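ABC transporter, solute-binding protein (Staphylococcus aureus, PDB 6LKK) binds glucose 6-phosphate between its lobes as an extracellular sensor for a two-component system, within the periplasmic-binding-protein fold of ABC transporter solute receptors. Local coordinates at residues Y141-V154 against K280-I293. Sequence-based numbering, arbitrary orientation.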
loop_
_atom_site.group_PDB
_atom_site.type_symbol
_atom_site.label_atom_id
_atom_site.label_comp_id
_atom_site.label_asym_id
_atom_site.label_seq_id
_atom_site.Cartn_x
_atom_site.Cartn_y
_atom_site.Cartn_z
ATOM N N TYR A 141 3.240 7.915 4.466
ATOM C CA TYR A 141 4.625 7.682 4.858
ATOM C C TYR A 141 5.502 7.400 3.644
ATOM O O TYR A 141 6.577 7.990 3.488
ATOM C CB TYR A 141 4.687 6.522 5.853
ATOM C CG TYR A 141 6.088 6.142 6.267
ATOM C CD1 TYR A 141 6.740 6.826 7.283
ATOM C CD2 TYR A 141 6.753 5.092 5.651
ATOM C CE1 TYR A 141 8.022 6.478 7.667
ATOM C CE2 TYR A 141 8.033 4.737 6.029
ATOM C CZ TYR A 141 8.663 5.434 7.035
ATOM O OH TYR A 141 9.937 5.079 7.411
ATOM N N GLN A 142 5.057 6.500 2.765
ATOM C CA GLN A 142 5.877 6.120 1.619
ATOM C C GLN A 142 6.095 7.298 0.678
ATOM O O GLN A 142 7.188 7.462 0.121
ATOM C CB GLN A 142 5.231 4.946 0.883
ATOM C CG GLN A 142 5.299 3.628 1.648
ATOM C CD GLN A 142 6.715 3.098 1.788
ATOM O OE1 GLN A 142 7.416 3.420 2.745
ATOM N NE2 GLN A 142 7.142 2.279 0.834
ATOM N N HIS A 143 5.073 8.135 0.492
ATOM C CA HIS A 143 5.235 9.322 -0.341
ATOM C C HIS A 143 6.238 10.295 0.266
ATOM O O HIS A 143 7.041 10.896 -0.455
ATOM C CB HIS A 143 3.889 10.010 -0.547
ATOM C CG HIS A 143 3.094 9.455 -1.685
ATOM N ND1 HIS A 143 3.393 9.728 -3.002
ATOM C CD2 HIS A 143 2.004 8.652 -1.706
ATOM C CE1 HIS A 143 2.522 9.117 -3.786
ATOM N NE2 HIS A 143 1.668 8.460 -3.023
ATOM N N MET A 144 6.196 10.483 1.588
ATOM C CA MET A 144 7.154 11.385 2.217
ATOM C C MET A 144 8.573 10.853 2.065
ATOM O O MET A 144 9.515 11.627 1.856
ATOM C CB MET A 144 6.812 11.593 3.693
ATOM C CG MET A 144 5.517 12.365 3.967
ATOM S SD MET A 144 5.283 13.877 3.006
ATOM C CE MET A 144 4.322 13.263 1.623
ATOM N N ARG A 145 8.747 9.531 2.162
ATOM C CA ARG A 145 10.049 8.936 1.876
ATOM C C ARG A 145 10.454 9.173 0.425
ATOM O O ARG A 145 11.625 9.448 0.137
ATOM C CB ARG A 145 10.032 7.438 2.184
ATOM C CG ARG A 145 9.997 7.097 3.666
ATOM C CD ARG A 145 10.876 5.893 3.978
ATOM N NE ARG A 145 12.297 6.218 3.867
ATOM C CZ ARG A 145 13.286 5.360 4.098
ATOM N NH1 ARG A 145 13.023 4.111 4.458
ATOM N NH2 ARG A 145 14.545 5.753 3.967
ATOM N N ALA A 146 9.501 9.072 -0.505
ATOM C CA ALA A 146 9.817 9.310 -1.911
ATOM C C ALA A 146 10.299 10.738 -2.133
ATOM O O ALA A 146 11.264 10.971 -2.869
ATOM C CB ALA A 146 8.596 9.020 -2.783
ATOM N N ILE A 147 9.638 11.707 -1.499
ATOM C CA ILE A 147 10.040 13.102 -1.644
ATOM C C ILE A 147 11.401 13.332 -0.998
ATOM O O ILE A 147 12.261 14.024 -1.558
ATOM C CB ILE A 147 8.954 14.019 -1.052
ATOM C CG1 ILE A 147 7.678 13.911 -1.894
ATOM C CG2 ILE A 147 9.431 15.470 -0.982
ATOM C CD1 ILE A 147 6.485 14.627 -1.314
ATOM N N TYR A 148 11.623 12.757 0.185
ATOM C CA TYR A 148 12.924 12.894 0.831
ATOM C C TYR A 148 14.023 12.253 -0.005
ATOM O O TYR A 148 15.154 12.751 -0.043
ATOM C CB TYR A 148 12.896 12.269 2.223
ATOM C CG TYR A 148 14.226 12.369 2.933
ATOM C CD1 TYR A 148 14.629 13.559 3.520
ATOM C CD2 TYR A 148 15.082 11.281 3.002
ATOM C CE1 TYR A 148 15.848 13.661 4.163
ATOM C CE2 TYR A 148 16.306 11.373 3.644
ATOM C CZ TYR A 148 16.681 12.567 4.221
ATOM O OH TYR A 148 17.894 12.672 4.863
ATOM N N SER A 149 13.711 11.150 -0.686
ATOM C CA SER A 149 14.739 10.421 -1.419
ATOM C C SER A 149 15.263 11.195 -2.620
ATOM O O SER A 149 16.365 10.897 -3.090
ATOM C CB SER A 149 14.196 9.069 -1.885
ATOM O OG SER A 149 13.385 9.216 -3.038
ATOM N N MET A 150 14.511 12.174 -3.128
ATOM C CA MET A 150 14.941 12.898 -4.323
ATOM C C MET A 150 16.342 13.466 -4.140
ATOM O O MET A 150 17.242 13.219 -4.951
ATOM C CB MET A 150 13.955 14.023 -4.643
ATOM C CG MET A 150 12.568 13.550 -5.053
ATOM S SD MET A 150 11.532 14.891 -5.673
ATOM C CE MET A 150 11.467 15.966 -4.242
ATOM N N HIS A 151 16.540 14.233 -3.070
ATOM C CA HIS A 151 17.824 14.850 -2.775
ATOM C C HIS A 151 18.233 14.636 -1.325
ATOM O O HIS A 151 19.227 15.223 -0.879
ATOM C CB HIS A 151 17.775 16.348 -3.094
ATOM C CG HIS A 151 17.309 16.648 -4.485
ATOM N ND1 HIS A 151 16.125 17.301 -4.748
ATOM C CD2 HIS A 151 17.862 16.372 -5.690
ATOM C CE1 HIS A 151 15.972 17.422 -6.056
ATOM N NE2 HIS A 151 17.012 16.866 -6.650
ATOM N N HIS A 152 17.500 13.803 -0.584
ATOM C CA HIS A 152 17.770 13.563 0.831
ATOM C C HIS A 152 17.766 14.878 1.607
ATOM O O HIS A 152 18.661 15.165 2.404
ATOM C CB HIS A 152 19.084 12.803 1.007
ATOM C CG HIS A 152 19.088 11.473 0.319
ATOM N ND1 HIS A 152 19.564 11.300 -0.964
ATOM C CD2 HIS A 152 18.637 10.261 0.719
ATOM C CE1 HIS A 152 19.427 10.034 -1.315
ATOM N NE2 HIS A 152 18.865 9.383 -0.312
ATOM N N ARG A 153 16.728 15.677 1.367
ATOM C CA ARG A 153 16.566 16.977 2.001
ATOM C C ARG A 153 15.197 17.044 2.657
ATOM O O ARG A 153 14.172 16.918 1.978
ATOM C CB ARG A 153 16.734 18.105 0.980
ATOM C CG ARG A 153 18.106 18.109 0.345
ATOM C CD ARG A 153 18.363 19.331 -0.510
ATOM N NE ARG A 153 19.778 19.412 -0.858
ATOM C CZ ARG A 153 20.352 20.440 -1.474
ATOM N NH1 ARG A 153 19.637 21.502 -1.823
ATOM N NH2 ARG A 153 21.650 20.404 -1.736
ATOM N N VAL A 154 15.182 17.237 3.978
ATOM C CA VAL A 154 13.922 17.431 4.687
ATOM C C VAL A 154 13.201 18.667 4.171
ATOM O O VAL A 154 11.967 18.734 4.205
ATOM C CB VAL A 154 14.180 17.520 6.205
ATOM C CG1 VAL A 154 12.903 17.874 6.954
ATOM C CG2 VAL A 154 14.743 16.206 6.720
ATOM N N LYS A 280 18.960 4.544 -3.067
ATOM C CA LYS A 280 18.523 5.849 -2.585
ATOM C C LYS A 280 17.654 5.756 -1.336
ATOM O O LYS A 280 17.255 6.795 -0.800
ATOM C CB LYS A 280 17.750 6.597 -3.680
ATOM C CG LYS A 280 18.603 7.073 -4.853
ATOM C CD LYS A 280 17.794 7.941 -5.814
ATOM C CE LYS A 280 17.816 9.401 -5.393
ATOM N NZ LYS A 280 16.923 10.250 -6.237
ATOM N N LEU A 281 17.355 4.546 -0.864
ATOM C CA LEU A 281 16.472 4.323 0.281
ATOM C C LEU A 281 17.217 3.473 1.300
ATOM O O LEU A 281 17.018 2.251 1.372
ATOM C CB LEU A 281 15.172 3.646 -0.155
ATOM C CG LEU A 281 14.311 4.458 -1.121
ATOM C CD1 LEU A 281 13.303 3.547 -1.797
ATOM C CD2 LEU A 281 13.624 5.588 -0.374
ATOM N N PRO A 282 18.082 4.079 2.102
ATOM C CA PRO A 282 18.863 3.313 3.077
ATOM C C PRO A 282 18.020 2.963 4.299
ATOM O O PRO A 282 16.835 3.286 4.387
ATOM C CB PRO A 282 19.999 4.269 3.431
ATOM C CG PRO A 282 19.354 5.618 3.346
ATOM C CD PRO A 282 18.366 5.522 2.193
ATOM N N ASP A 283 18.658 2.281 5.247
ATOM C CA ASP A 283 18.004 1.926 6.500
ATOM C C ASP A 283 17.819 3.168 7.363
ATOM O O ASP A 283 18.787 3.868 7.679
ATOM C CB ASP A 283 18.825 0.877 7.252
ATOM C CG ASP A 283 18.364 -0.549 6.977
ATOM O OD1 ASP A 283 17.287 -0.738 6.365
ATOM O OD2 ASP A 283 19.087 -1.488 7.379
ATOM N N ILE A 284 16.574 3.443 7.736
ATOM C CA ILE A 284 16.259 4.444 8.750
ATOM C C ILE A 284 14.909 4.056 9.345
ATOM O O ILE A 284 13.892 4.087 8.637
ATOM C CB ILE A 284 16.255 5.870 8.172
ATOM C CG1 ILE A 284 15.333 6.770 8.998
ATOM C CG2 ILE A 284 15.859 5.874 6.699
ATOM C CD1 ILE A 284 15.497 8.219 8.704
ATOM N N PRO A 285 14.854 3.668 10.620
ATOM C CA PRO A 285 13.611 3.129 11.181
ATOM C C PRO A 285 12.412 4.035 10.940
ATOM O O PRO A 285 12.542 5.247 10.766
ATOM C CB PRO A 285 13.930 2.999 12.674
ATOM C CG PRO A 285 15.386 2.702 12.694
ATOM C CD PRO A 285 15.982 3.504 11.555
ATOM N N HIS A 286 11.235 3.409 10.939
ATOM C CA HIS A 286 9.976 4.113 10.729
ATOM C C HIS A 286 9.860 5.347 11.617
ATOM O O HIS A 286 9.566 6.448 11.139
ATOM C CB HIS A 286 8.830 3.136 10.997
ATOM C CG HIS A 286 7.468 3.701 10.752
ATOM N ND1 HIS A 286 7.004 4.002 9.490
ATOM C CD2 HIS A 286 6.461 3.997 11.606
ATOM C CE1 HIS A 286 5.772 4.470 9.580
ATOM N NE2 HIS A 286 5.419 4.478 10.852
ATOM N N HIS A 287 10.085 5.181 12.923
ATOM C CA HIS A 287 9.879 6.286 13.852
ATOM C C HIS A 287 10.948 7.360 13.703
ATOM O O HIS A 287 10.675 8.541 13.947
ATOM C CB HIS A 287 9.854 5.767 15.288
ATOM C CG HIS A 287 11.178 5.260 15.769
ATOM N ND1 HIS A 287 11.631 3.987 15.496
ATOM C CD2 HIS A 287 12.145 5.854 16.506
ATOM C CE1 HIS A 287 12.821 3.820 16.043
ATOM N NE2 HIS A 287 13.157 4.938 16.662
ATOM N N LYS A 288 12.166 6.979 13.311
ATOM C CA LYS A 288 13.226 7.970 13.158
ATOM C C LYS A 288 12.977 8.861 11.946
ATOM O O LYS A 288 13.217 10.072 12.003
ATOM C CB LYS A 288 14.586 7.275 13.055
ATOM C CG LYS A 288 15.042 6.629 14.362
ATOM C CD LYS A 288 16.491 6.154 14.286
ATOM C CE LYS A 288 17.037 5.759 15.656
ATOM N NZ LYS A 288 17.124 4.276 15.834
ATOM N N PHE A 289 12.480 8.290 10.846
ATOM C CA PHE A 289 12.171 9.115 9.683
ATOM C C PHE A 289 11.080 10.125 10.004
ATOM O O PHE A 289 11.176 11.297 9.620
ATOM C CB PHE A 289 11.747 8.247 8.499
ATOM C CG PHE A 289 11.397 9.045 7.277
ATOM C CD1 PHE A 289 12.392 9.539 6.450
ATOM C CD2 PHE A 289 10.076 9.325 6.969
ATOM C CE1 PHE A 289 12.077 10.284 5.333
ATOM C CE2 PHE A 289 9.754 10.070 5.852
ATOM C CZ PHE A 289 10.756 10.551 5.033
ATOM N N LEU A 290 10.032 9.694 10.704
ATOM C CA LEU A 290 8.966 10.621 11.065
ATOM C C LEU A 290 9.487 11.723 11.978
ATOM O O LEU A 290 9.065 12.880 11.871
ATOM C CB LEU A 290 7.816 9.863 11.727
ATOM C CG LEU A 290 7.020 8.969 10.776
ATOM C CD1 LEU A 290 6.143 8.003 11.553
ATOM C CD2 LEU A 290 6.176 9.812 9.825
ATOM N N GLU A 291 10.413 11.386 12.877
ATOM C CA GLU A 291 11.050 12.411 13.697
ATOM C C GLU A 291 11.866 13.366 12.837
ATOM O O GLU A 291 11.913 14.573 13.102
ATOM C CB GLU A 291 11.935 11.754 14.756
ATOM C CG GLU A 291 12.741 12.735 15.595
ATOM C CD GLU A 291 13.431 12.068 16.769
ATOM O OE1 GLU A 291 13.803 12.782 17.725
ATOM O OE2 GLU A 291 13.596 10.831 16.738
ATOM N N MET A 292 12.512 12.839 11.796
ATOM C CA MET A 292 13.365 13.661 10.947
ATOM C C MET A 292 12.561 14.728 10.213
ATOM O O MET A 292 13.033 15.858 10.037
ATOM C CB MET A 292 14.101 12.764 9.955
ATOM C CG MET A 292 15.093 13.484 9.056
ATOM S SD MET A 292 15.965 12.352 7.952
ATOM C CE MET A 292 16.657 11.184 9.122
ATOM N N ILE A 293 11.341 14.392 9.784
ATOM C CA ILE A 293 10.531 15.300 8.976
ATOM C C ILE A 293 9.512 16.070 9.800
ATOM O O ILE A 293 8.735 16.850 9.234
ATOM C CB ILE A 293 9.820 14.536 7.838
ATOM C CG1 ILE A 293 8.748 13.589 8.394
ATOM C CG2 ILE A 293 10.839 13.760 7.016
ATOM C CD1 ILE A 293 7.870 12.954 7.331
HETATM O O HOH W 1 14.121 9.613 -5.729
#
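Phe-289 enters helix 141-151 as a knob into a hole lined by Tyr-141, Met-144, Arg-145 and Tyr-148, joining the C-terminal helix 286-293 to a lobe of this periplasmic-binding-protein fold. Its first torsion (chi1 179°) swings the benzyl group away from the backbone N and into that hole. Arg-145 CG lies over one ring face, 3.8 Å from the centroid of Phe-289, a CH-pi contact; Ile-293 CG2 covers the opposite face. Two offset edge-to-face pairs hold the rim, since Phe-289 turns its edge to the faces of Tyr-141 and Tyr-148, the ring planes being nearly perpendicular in both. The far face of Tyr-141 receives His-286, whose ND1 is 3.2 Å from Tyr-141 CE1, the rings being oblique, while Leu-290 CD2 meets the tyrosine edge. Met-292 SD comes obliquely to the Tyr-148 ring, 4.4 Å from its centroid, as a Met-aromatic contact.

Toward the surface the packing gives way to sparse polar links along the chain leading up to helix 286-293. Bends at chi2 and chi3 carry the Arg-145 guanidinium toward this chain, where NH2 makes a weak but nearly straight bond to Pro-282 O (3.4 Å, 170°). His-152, just beyond the helix with positive phi, donates from NE2 to Lys-280 O at 3.1 Å, with the acceptor oxygen lying somewhat out of the imidazole plane. Helix 141-151 continues back to Thr-138 and Thr-139, which bind glucose 6-phosphate, with the Tyr-141 side chain about 8 Å from the ligand. At the other end Lys-280 NZ reaches Met-150 O and also donates a hydrogen bond to a water, which in turn donates to Ser-149 OG at 2.8 Å.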